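PDB 3MY9: muconate cycloisomerase from Azorhizobium caulinodans, which belongs to the enolase superfamily, pairing an enolase-type N-terminal domain with a TIM-barrel-like C-terminal domain, and binds magnesium ions. Local coordinates for residues His174-Arg185 against Lys209-Pro219; Cys251-Glu259 against Leu285-Leu294. All coordinates share one frame; numbering follows the deposited sequence.

Interaction 1: residues His174-Arg185 against Lys209-Pro219; sequences HAEELRILETMR and KILRDVDAFRP
F217 lays its ring against helix 174-185, where L181 CB stands over the ring centre in a CH-pi contact, 3.8 Å from the centroid and 6° off the normal. This is the tightly packed middle of two nearly parallel neighbouring barrel helices: L181 CD1 meets V214 CG1 at 3.8 Å, and L178 CD2 bridges V214 CG1 and F217 CE2. A polar clamp closes each end. At the N-terminal end the H174 ring, swung out with CG anti to the backbone N (chi1 -176°), sends NE2 to the anti lone pair of D213 OD2 at 2.6 Å. Ring and carboxylate are nearly coplanar, 18° apart, while I210 CD1 lies over one ring face at 3.7 Å from the centroid and L178 CG sits off-centre over the other. At the C-terminal end R185, its chain bent at chi2, grips F217 O side-on with NE (2.9 Å) and NH2 (3.1 Å), both in the carbonyl plane. The solvent side is looser: exposed E182 crosses the F217 ring rim, OE2 lying 3.5 Å from CE1. The other oxygen of D213, OD1, forms a salt bridge with R218 of the second subunit, so this outer side also faces the assembly. Inward, L181 and V214 both rest on L196 of strand 193-197, the barrel strand that links the two helices, and L181 also reaches M167 of strand 164-168.

Interaction 2: residues Cys251-Glu259 against Leu285-Leu294; sequences CFDAVDLME and LMAIADTAGL
Helices 254-259 and 285-292 run nearly parallel, their axes 14° apart and 9.7 Å at closest approach, with the backbones nearest where A254 CA lies 5.0 Å from L285 CA. They are neighbouring outer helices of the TIM-barrel-like domain, and the contact between them is apolar. L257 carries the contact: with CG anti to the backbone N (chi1 178°), it pushes CD2 among L285, I288 and A289, touching I288 CB at 3.7 Å and L285 CD2 at the same distance. Its other methyl, CD1, turns to CD1 of L294, which belongs to the Schellman motif around G293, its N-H bonded back to A289 O. I288 fits against the first helix by two branches: CD1 meets A254 CB, and CG2 meets the sulfur of M258, whose chain bends at chi2 to bring SD within 3.6 Å. Beneath this layer L257 and L285 both rest on I269 of strand 268-270, whereas on the outside T291 of the fourth subunit packs on A254 and M258. The first helix is fixed at its start by D253, the N-cap, and D256 answers by holding the loop before it: its OD2 takes the N-H of F252 through the anti lone pair and also pairs with R228. The cap itself is D256 N to D253 OD1, 2.9 Å with an N-H...O angle of 166°.

Overall arrangement
From the N terminus, the chain first lays down three strands of the antiparallel sheet (8-21, 35-44, 49-54) and helices of the N-terminal domain, then enters the barrel. Interaction 1 closes a loop of 23 residues that carries strand 193-197 between its two helices. Interaction 2 opens later and closes 25 residues carrying strand 268-270 and the short helix 273-276. The two loops follow in series, neither nested nor crossed. Each joins neighbouring main helices around the barrel, with a strand between them. Their centres lie 29 Å apart and their nearest atoms about 14 Å, so they do not touch. Between them in sequence come magnesium-binding E223 and D248, and both contacts reach the third subunit.

Interaction 1: residues His174-Arg185 against Lys209-Pro219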
loop_
_atom_site.group_PDB
_atom_site.type_symbol
_atom_site.label_atom_id
_atom_site.label_comp_id
_atom_site.label_asym_id
_atom_site.label_seq_id
_atom_site.Cartn_x
_atom_site.Cartn_y
_atom_site.Cartn_z
ATOM N N HIS A 174 35.641 3.036 -13.264
ATOM C CA HIS A 174 34.416 3.018 -14.062
ATOM C C HIS A 174 34.634 3.435 -15.518
ATOM O O HIS A 174 34.165 2.751 -16.432
ATOM C CB HIS A 174 33.390 3.927 -13.397
ATOM C CG HIS A 174 32.049 3.927 -14.057
ATOM N ND1 HIS A 174 31.331 2.772 -14.293
ATOM C CD2 HIS A 174 31.270 4.953 -14.480
ATOM C CE1 HIS A 174 30.172 3.088 -14.838
ATOM N NE2 HIS A 174 30.114 4.404 -14.971
ATOM N N ALA A 175 35.355 4.543 -15.731
ATOM C CA ALA A 175 35.676 5.018 -17.082
ATOM C C ALA A 175 36.320 3.936 -17.947
ATOM O O ALA A 175 35.968 3.783 -19.128
ATOM C CB ALA A 175 36.615 6.268 -17.025
ATOM N N GLU A 176 37.272 3.202 -17.372
ATOM C CA GLU A 176 37.956 2.129 -18.102
ATOM C C GLU A 176 36.982 1.003 -18.438
ATOM O O GLU A 176 37.007 0.479 -19.536
ATOM C CB GLU A 176 39.166 1.587 -17.318
ATOM C CG GLU A 176 40.021 0.533 -18.094
ATOM C CD GLU A 176 41.322 0.159 -17.384
ATOM O OE1 GLU A 176 41.582 0.687 -16.270
ATOM O OE2 GLU A 176 42.094 -0.657 -17.951
ATOM N N GLU A 177 36.095 0.665 -17.504
ATOM C CA GLU A 177 35.115 -0.384 -17.758
ATOM C C GLU A 177 34.151 0.039 -18.879
ATOM O O GLU A 177 33.745 -0.798 -19.688
ATOM C CB GLU A 177 34.399 -0.778 -16.463
ATOM C CG GLU A 177 35.402 -1.398 -15.461
ATOM C CD GLU A 177 34.775 -2.050 -14.242
ATOM O OE1 GLU A 177 33.688 -1.610 -13.791
ATOM O OE2 GLU A 177 35.416 -2.994 -13.711
ATOM N N LEU A 178 33.827 1.330 -18.953
ATOM C CA LEU A 178 32.967 1.842 -20.023
ATOM C C LEU A 178 33.631 1.748 -21.400
ATOM O O LEU A 178 32.971 1.379 -22.371
ATOM C CB LEU A 178 32.542 3.297 -19.762
ATOM C CG LEU A 178 31.557 3.572 -18.630
ATOM C CD1 LEU A 178 31.169 5.086 -18.610
ATOM C CD2 LEU A 178 30.329 2.715 -18.769
ATOM N N ARG A 179 34.914 2.111 -21.478
ATOM C CA ARG A 179 35.683 2.000 -22.729
ATOM C C ARG A 179 35.790 0.532 -23.179
ATOM O O ARG A 179 35.739 0.217 -24.366
ATOM C CB ARG A 179 37.112 2.577 -22.562
ATOM C CG ARG A 179 37.154 4.089 -22.323
ATOM C CD ARG A 179 38.584 4.689 -22.500
ATOM N NE ARG A 179 39.540 4.197 -21.497
ATOM C CZ ARG A 179 39.698 4.688 -20.261
ATOM N NH1 ARG A 179 38.959 5.710 -19.822
ATOM N NH2 ARG A 179 40.598 4.144 -19.444
ATOM N N ILE A 180 35.964 -0.361 -22.216
ATOM C CA ILE A 180 35.944 -1.802 -22.497
ATOM C C ILE A 180 34.606 -2.236 -23.089
ATOM O O ILE A 180 34.575 -2.893 -24.112
ATOM C CB ILE A 180 36.330 -2.641 -21.255
ATOM C CG1 ILE A 180 37.856 -2.558 -21.038
ATOM C CG2 ILE A 180 35.956 -4.130 -21.440
ATOM C CD1 ILE A 180 38.333 -3.065 -19.699
ATOM N N LEU A 181 33.506 -1.816 -22.492
ATOM C CA LEU A 181 32.185 -2.200 -22.994
ATOM C C LEU A 181 31.966 -1.625 -24.376
ATOM O O LEU A 181 31.373 -2.284 -25.229
ATOM C CB LEU A 181 31.074 -1.722 -22.070
ATOM C CG LEU A 181 30.927 -2.463 -20.730
ATOM C CD1 LEU A 181 30.113 -1.614 -19.775
ATOM C CD2 LEU A 181 30.333 -3.899 -20.897
ATOM N N GLU A 182 32.444 -0.401 -24.590
ATOM C CA GLU A 182 32.343 0.232 -25.895
ATOM C C GLU A 182 33.100 -0.559 -26.948
ATOM O O GLU A 182 32.592 -0.732 -28.044
ATOM C CB GLU A 182 32.887 1.673 -25.890
ATOM C CG GLU A 182 32.317 2.531 -27.035
ATOM C CD GLU A 182 30.885 3.037 -26.739
ATOM O OE1 GLU A 182 30.716 3.943 -25.863
ATOM O OE2 GLU A 182 29.924 2.524 -27.380
ATOM N N THR A 183 34.316 -1.005 -26.625
ATOM C CA THR A 183 35.112 -1.796 -27.574
ATOM C C THR A 183 34.416 -3.119 -27.881
ATOM O O THR A 183 34.363 -3.532 -29.026
ATOM C CB THR A 183 36.534 -2.092 -27.041
ATOM O OG1 THR A 183 37.184 -0.872 -26.668
ATOM C CG2 THR A 183 37.365 -2.851 -28.069
ATOM N N MET A 184 33.866 -3.762 -26.857
ATOM C CA MET A 184 33.145 -5.033 -27.037
ATOM C C MET A 184 31.893 -4.902 -27.899
ATOM O O MET A 184 31.658 -5.732 -28.773
ATOM C CB MET A 184 32.753 -5.651 -25.690
ATOM C CG MET A 184 33.831 -6.520 -25.029
ATOM S SD MET A 184 33.306 -7.015 -23.374
ATOM C CE MET A 184 34.740 -7.729 -22.663
ATOM N N ARG A 185 31.077 -3.881 -27.653
ATOM C CA ARG A 185 29.875 -3.680 -28.475
ATOM C C ARG A 185 30.261 -3.220 -29.895
ATOM O O ARG A 185 29.602 -3.603 -30.853
ATOM C CB ARG A 185 28.877 -2.700 -27.825
ATOM C CG ARG A 185 28.061 -3.287 -26.645
ATOM C CD ARG A 185 27.416 -4.624 -26.968
ATOM N NE ARG A 185 26.400 -4.994 -25.987
ATOM C CZ ARG A 185 25.838 -6.200 -25.875
ATOM N NH1 ARG A 185 26.163 -7.209 -26.699
ATOM N NH2 ARG A 185 24.917 -6.393 -24.940
ATOM N N LYS A 209 24.077 5.839 -10.825
ATOM C CA LYS A 209 24.835 6.434 -11.931
ATOM C C LYS A 209 25.735 5.377 -12.597
ATOM O O LYS A 209 25.893 5.389 -13.803
ATOM C CB LYS A 209 25.702 7.619 -11.493
ATOM C CG LYS A 209 24.960 8.967 -11.132
ATOM C CD LYS A 209 24.354 9.709 -12.369
ATOM C CE LYS A 209 23.883 11.143 -12.000
ATOM N NZ LYS A 209 23.295 11.896 -13.184
ATOM N N ILE A 210 26.337 4.493 -11.802
ATOM C CA ILE A 210 27.178 3.418 -12.336
ATOM C C ILE A 210 26.335 2.498 -13.206
ATOM O O ILE A 210 26.680 2.219 -14.351
ATOM C CB ILE A 210 27.843 2.578 -11.204
ATOM C CG1 ILE A 210 28.739 3.452 -10.304
ATOM C CG2 ILE A 210 28.604 1.399 -11.763
ATOM C CD1 ILE A 210 29.899 4.030 -10.976
ATOM N N LEU A 211 25.249 2.005 -12.637
ATOM C CA LEU A 211 24.355 1.064 -13.317
ATOM C C LEU A 211 23.695 1.654 -14.568
ATOM O O LEU A 211 23.535 0.945 -15.570
ATOM C CB LEU A 211 23.283 0.536 -12.361
ATOM C CG LEU A 211 23.817 -0.293 -11.170
ATOM C CD1 LEU A 211 22.678 -0.618 -10.198
ATOM C CD2 LEU A 211 24.497 -1.590 -11.725
ATOM N N ARG A 212 23.326 2.936 -14.508
ATOM C CA ARG A 212 22.743 3.594 -15.658
ATOM C C ARG A 212 23.733 3.690 -16.795
ATOM O O ARG A 212 23.332 3.488 -17.979
ATOM C CB ARG A 212 22.145 4.972 -15.331
ATOM C CG ARG A 212 21.329 5.578 -16.514
ATOM C CD ARG A 212 20.760 6.971 -16.130
ATOM N NE ARG A 212 19.883 6.863 -14.964
ATOM C CZ ARG A 212 18.628 6.445 -14.992
ATOM N NH1 ARG A 212 18.048 6.119 -16.140
ATOM N NH2 ARG A 212 17.918 6.416 -13.864
ATOM N N ASP A 213 25.009 3.929 -16.476
ATOM C CA ASP A 213 26.029 3.980 -17.511
ATOM C C ASP A 213 26.168 2.615 -18.244
ATOM O O ASP A 213 26.286 2.560 -19.481
ATOM C CB ASP A 213 27.387 4.372 -16.926
ATOM C CG ASP A 213 27.470 5.856 -16.494
ATOM O OD1 ASP A 213 26.578 6.658 -16.839
ATOM O OD2 ASP A 213 28.437 6.194 -15.775
ATOM N N VAL A 214 26.167 1.511 -17.497
ATOM C CA VAL A 214 26.417 0.214 -18.132
ATOM C C VAL A 214 25.117 -0.323 -18.766
ATOM O O VAL A 214 25.156 -1.073 -19.732
ATOM C CB VAL A 214 27.061 -0.801 -17.190
ATOM C CG1 VAL A 214 28.423 -0.265 -16.636
ATOM C CG2 VAL A 214 26.124 -1.203 -16.127
ATOM N N ASP A 215 23.970 0.135 -18.263
ATOM C CA ASP A 215 22.673 -0.152 -18.883
ATOM C C ASP A 215 22.569 0.322 -20.345
ATOM O O ASP A 215 21.815 -0.275 -21.112
ATOM C CB ASP A 215 21.513 0.398 -18.022
ATOM C CG ASP A 215 20.158 0.405 -18.773
ATOM O OD1 ASP A 215 19.420 -0.633 -18.752
ATOM O OD2 ASP A 215 19.828 1.459 -19.377
ATOM N N ALA A 216 23.363 1.318 -20.759
ATOM C CA ALA A 216 23.316 1.832 -22.158
ATOM C C ALA A 216 23.884 0.833 -23.154
ATOM O O ALA A 216 23.604 0.917 -24.361
ATOM C CB ALA A 216 24.055 3.193 -22.297
ATOM N N PHE A 217 24.670 -0.131 -22.661
ATOM C CA PHE A 217 25.231 -1.165 -23.516
ATOM C C PHE A 217 24.324 -2.390 -23.621
ATOM O O PHE A 217 24.683 -3.400 -24.258
ATOM C CB PHE A 217 26.600 -1.530 -22.969
ATOM C CG PHE A 217 27.577 -0.388 -23.055
ATOM C CD1 PHE A 217 28.275 -0.155 -24.228
ATOM C CD2 PHE A 217 27.726 0.492 -22.015
ATOM C CE1 PHE A 217 29.146 0.926 -24.332
ATOM C CE2 PHE A 217 28.598 1.569 -22.100
ATOM C CZ PHE A 217 29.306 1.785 -23.263
ATOM N N ARG A 218 23.162 -2.311 -22.959
ATOM C CA ARG A 218 22.120 -3.340 -23.058
ATOM C C ARG A 218 22.591 -4.716 -22.685
ATOM O O ARG A 218 22.346 -5.660 -23.404
ATOM C CB ARG A 218 21.512 -3.382 -24.473
ATOM C CG ARG A 218 20.974 -2.029 -24.896
ATOM C CD ARG A 218 20.141 -2.099 -26.169
ATOM N NE ARG A 218 19.560 -0.781 -26.441
ATOM C CZ ARG A 218 18.410 -0.563 -27.085
ATOM N NH1 ARG A 218 17.673 -1.561 -27.541
ATOM N NH2 ARG A 218 17.989 0.681 -27.257
ATOM N N PRO A 219 23.265 -4.857 -21.549
ATOM C CA PRO A 219 23.642 -6.230 -21.194
ATOM C C PRO A 219 22.393 -7.103 -21.009
ATOM O O PRO A 219 21.313 -6.592 -20.728
ATOM C CB PRO A 219 24.381 -6.050 -19.883
ATOM C CG PRO A 219 23.907 -4.770 -19.336
ATOM C CD PRO A 219 23.614 -3.901 -20.498
#

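Interaction 2: residues Cys251-Glu259 against Leu285-Leu294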
loop_
_atom_site.group_PDB
_atom_site.type_symbol
_atom_site.label_atom_id
_atom_site.label_comp_id
_atom_site.label_asym_id
_atom_site.label_seq_id
_atom_site.Cartn_x
_atom_site.Cartn_y
_atom_site.Cartn_z
ATOM N N CYS A 251 18.566 -14.330 -3.440
ATOM C CA CYS A 251 17.644 -15.427 -3.616
ATOM C C CYS A 251 18.317 -16.807 -3.499
ATOM O O CYS A 251 18.876 -17.352 -4.483
ATOM C CB CYS A 251 16.928 -15.272 -4.945
ATOM S SG CYS A 251 15.600 -16.494 -5.145
ATOM N N PHE A 252 18.262 -17.357 -2.292
ATOM C CA PHE A 252 18.808 -18.694 -2.042
ATOM C C PHE A 252 17.762 -19.782 -2.185
ATOM O O PHE A 252 18.077 -20.875 -2.629
ATOM C CB PHE A 252 19.432 -18.782 -0.635
ATOM C CG PHE A 252 20.751 -18.094 -0.549
ATOM C CD1 PHE A 252 20.879 -16.876 0.062
ATOM C CD2 PHE A 252 21.860 -18.645 -1.152
ATOM C CE1 PHE A 252 22.106 -16.234 0.120
ATOM C CE2 PHE A 252 23.099 -17.999 -1.097
ATOM C CZ PHE A 252 23.203 -16.790 -0.464
ATOM N N ASP A 253 16.530 -19.474 -1.800
ATOM C CA ASP A 253 15.494 -20.507 -1.627
ATOM C C ASP A 253 14.110 -19.968 -1.980
ATOM O O ASP A 253 13.960 -18.798 -2.375
ATOM C CB ASP A 253 15.538 -21.090 -0.192
ATOM C CG ASP A 253 15.223 -20.048 0.903
ATOM O OD1 ASP A 253 14.736 -18.948 0.589
ATOM O OD2 ASP A 253 15.463 -20.338 2.100
ATOM N N ALA A 254 13.109 -20.823 -1.845
ATOM C CA ALA A 254 11.760 -20.512 -2.282
ATOM C C ALA A 254 11.217 -19.347 -1.470
ATOM O O ALA A 254 10.570 -18.444 -2.023
ATOM C CB ALA A 254 10.865 -21.733 -2.164
ATOM N N VAL A 255 11.512 -19.325 -0.180
ATOM C CA VAL A 255 11.097 -18.215 0.656
ATOM C C VAL A 255 11.645 -16.853 0.181
ATOM O O VAL A 255 10.902 -15.871 0.118
ATOM C CB VAL A 255 11.510 -18.425 2.128
ATOM C CG1 VAL A 255 11.120 -17.203 2.941
ATOM C CG2 VAL A 255 10.865 -19.691 2.699
ATOM N N ASP A 256 12.941 -16.789 -0.132
ATOM C CA ASP A 256 13.521 -15.554 -0.628
ATOM C C ASP A 256 12.797 -15.171 -1.931
ATOM O O ASP A 256 12.508 -14.005 -2.166
ATOM C CB ASP A 256 15.041 -15.683 -0.935
ATOM C CG ASP A 256 15.895 -15.939 0.306
ATOM O OD1 ASP A 256 15.459 -15.687 1.441
ATOM O OD2 ASP A 256 17.049 -16.387 0.138
ATOM N N LEU A 257 12.541 -16.148 -2.778
ATOM C CA LEU A 257 11.986 -15.871 -4.077
ATOM C C LEU A 257 10.608 -15.242 -3.927
ATOM O O LEU A 257 10.339 -14.244 -4.571
ATOM C CB LEU A 257 11.932 -17.123 -4.951
ATOM C CG LEU A 257 11.306 -16.941 -6.351
ATOM C CD1 LEU A 257 12.055 -15.891 -7.181
ATOM C CD2 LEU A 257 11.276 -18.277 -7.058
ATOM N N MET A 258 9.757 -15.772 -3.052
ATOM C CA MET A 258 8.443 -15.139 -2.832
ATOM C C MET A 258 8.547 -13.677 -2.408
ATOM O O MET A 258 7.732 -12.850 -2.814
ATOM C CB MET A 258 7.552 -15.921 -1.845
ATOM C CG MET A 258 6.985 -17.229 -2.455
ATOM S SD MET A 258 5.801 -17.168 -3.868
ATOM C CE MET A 258 5.930 -15.554 -4.555
ATOM N N GLU A 259 9.563 -13.348 -1.613
ATOM C CA GLU A 259 9.771 -11.952 -1.215
ATOM C C GLU A 259 10.340 -11.108 -2.367
ATOM O O GLU A 259 9.978 -9.948 -2.527
ATOM C CB GLU A 259 10.669 -11.882 0.002
ATOM C CG GLU A 259 10.700 -10.503 0.635
ATOM C CD GLU A 259 9.343 -10.066 1.218
ATOM O OE1 GLU A 259 8.524 -10.903 1.665
ATOM O OE2 GLU A 259 9.100 -8.849 1.220
ATOM N N LEU A 285 11.296 -24.177 -6.664
ATOM C CA LEU A 285 11.711 -22.796 -6.771
ATOM C C LEU A 285 11.372 -22.275 -8.172
ATOM O O LEU A 285 10.735 -21.225 -8.331
ATOM C CB LEU A 285 13.216 -22.689 -6.529
ATOM C CG LEU A 285 13.854 -21.303 -6.503
ATOM C CD1 LEU A 285 15.270 -21.379 -5.965
ATOM C CD2 LEU A 285 13.904 -20.754 -7.891
ATOM N N MET A 286 11.779 -23.017 -9.191
ATOM C CA MET A 286 11.494 -22.596 -10.573
ATOM C C MET A 286 9.983 -22.612 -10.971
ATOM O O MET A 286 9.580 -21.852 -11.837
ATOM C CB MET A 286 12.381 -23.344 -11.545
ATOM C CG MET A 286 13.853 -22.870 -11.444
ATOM S SD MET A 286 14.120 -21.090 -11.618
ATOM C CE MET A 286 13.478 -20.872 -13.227
ATOM N N ALA A 287 9.128 -23.367 -10.286
ATOM C CA ALA A 287 7.684 -23.259 -10.557
ATOM C C ALA A 287 7.157 -21.880 -10.148
ATOM O O ALA A 287 6.313 -21.306 -10.832
ATOM C CB ALA A 287 6.916 -24.322 -9.810
ATOM N N ILE A 288 7.647 -21.369 -9.020
ATOM C CA ILE A 288 7.304 -20.050 -8.575
ATOM C C ILE A 288 7.808 -18.999 -9.581
ATOM O O ILE A 288 7.059 -18.104 -9.966
ATOM C CB ILE A 288 7.888 -19.718 -7.204
ATOM C CG1 ILE A 288 7.317 -20.641 -6.135
ATOM C CG2 ILE A 288 7.587 -18.264 -6.842
ATOM C CD1 ILE A 288 8.133 -20.672 -4.898
ATOM N N ALA A 289 9.069 -19.138 -9.985
ATOM C CA ALA A 289 9.725 -18.188 -10.832
ATOM C C ALA A 289 9.078 -18.141 -12.230
ATOM O O ALA A 289 8.911 -17.058 -12.768
ATOM C CB ALA A 289 11.253 -18.490 -10.920
ATOM N N ASP A 290 8.734 -19.302 -12.797
ATOM C CA ASP A 290 8.026 -19.383 -14.095
ATOM C C ASP A 290 6.675 -18.665 -14.039
ATOM O O ASP A 290 6.339 -17.890 -14.922
ATOM C CB ASP A 290 7.785 -20.861 -14.533
ATOM C CG ASP A 290 9.059 -21.576 -14.951
ATOM O OD1 ASP A 290 10.134 -20.918 -15.041
ATOM O OD2 ASP A 290 8.998 -22.821 -15.167
ATOM N N THR A 291 5.894 -18.935 -12.994
ATOM C CA THR A 291 4.631 -18.248 -12.814
ATOM C C THR A 291 4.849 -16.734 -12.722
ATOM O O THR A 291 4.108 -15.958 -13.310
ATOM C CB THR A 291 3.877 -18.775 -11.576
ATOM O OG1 THR A 291 3.788 -20.198 -11.666
ATOM C CG2 THR A 291 2.464 -18.194 -11.516
ATOM N N ALA A 292 5.909 -16.322 -12.042
ATOM C CA ALA A 292 6.198 -14.903 -11.848
ATOM C C ALA A 292 6.909 -14.231 -13.014
ATOM O O ALA A 292 7.087 -13.030 -12.983
ATOM C CB ALA A 292 7.014 -14.674 -10.580
ATOM N N GLY A 293 7.306 -14.991 -14.019
ATOM C CA GLY A 293 7.966 -14.458 -15.197
ATOM C C GLY A 293 9.426 -14.143 -14.968
ATOM O O GLY A 293 9.973 -13.295 -15.652
ATOM N N LEU A 294 10.065 -14.818 -14.014
ATOM C CA LEU A 294 11.493 -14.601 -13.734
ATOM C C LEU A 294 12.299 -15.787 -14.265
ATOM O O LEU A 294 12.151 -16.888 -13.761
ATOM C CB LEU A 294 11.740 -14.417 -12.233
ATOM C CG LEU A 294 10.896 -13.362 -11.452
ATOM C CD1 LEU A 294 11.455 -13.261 -10.034
ATOM C CD2 LEU A 294 10.926 -11.994 -12.071
#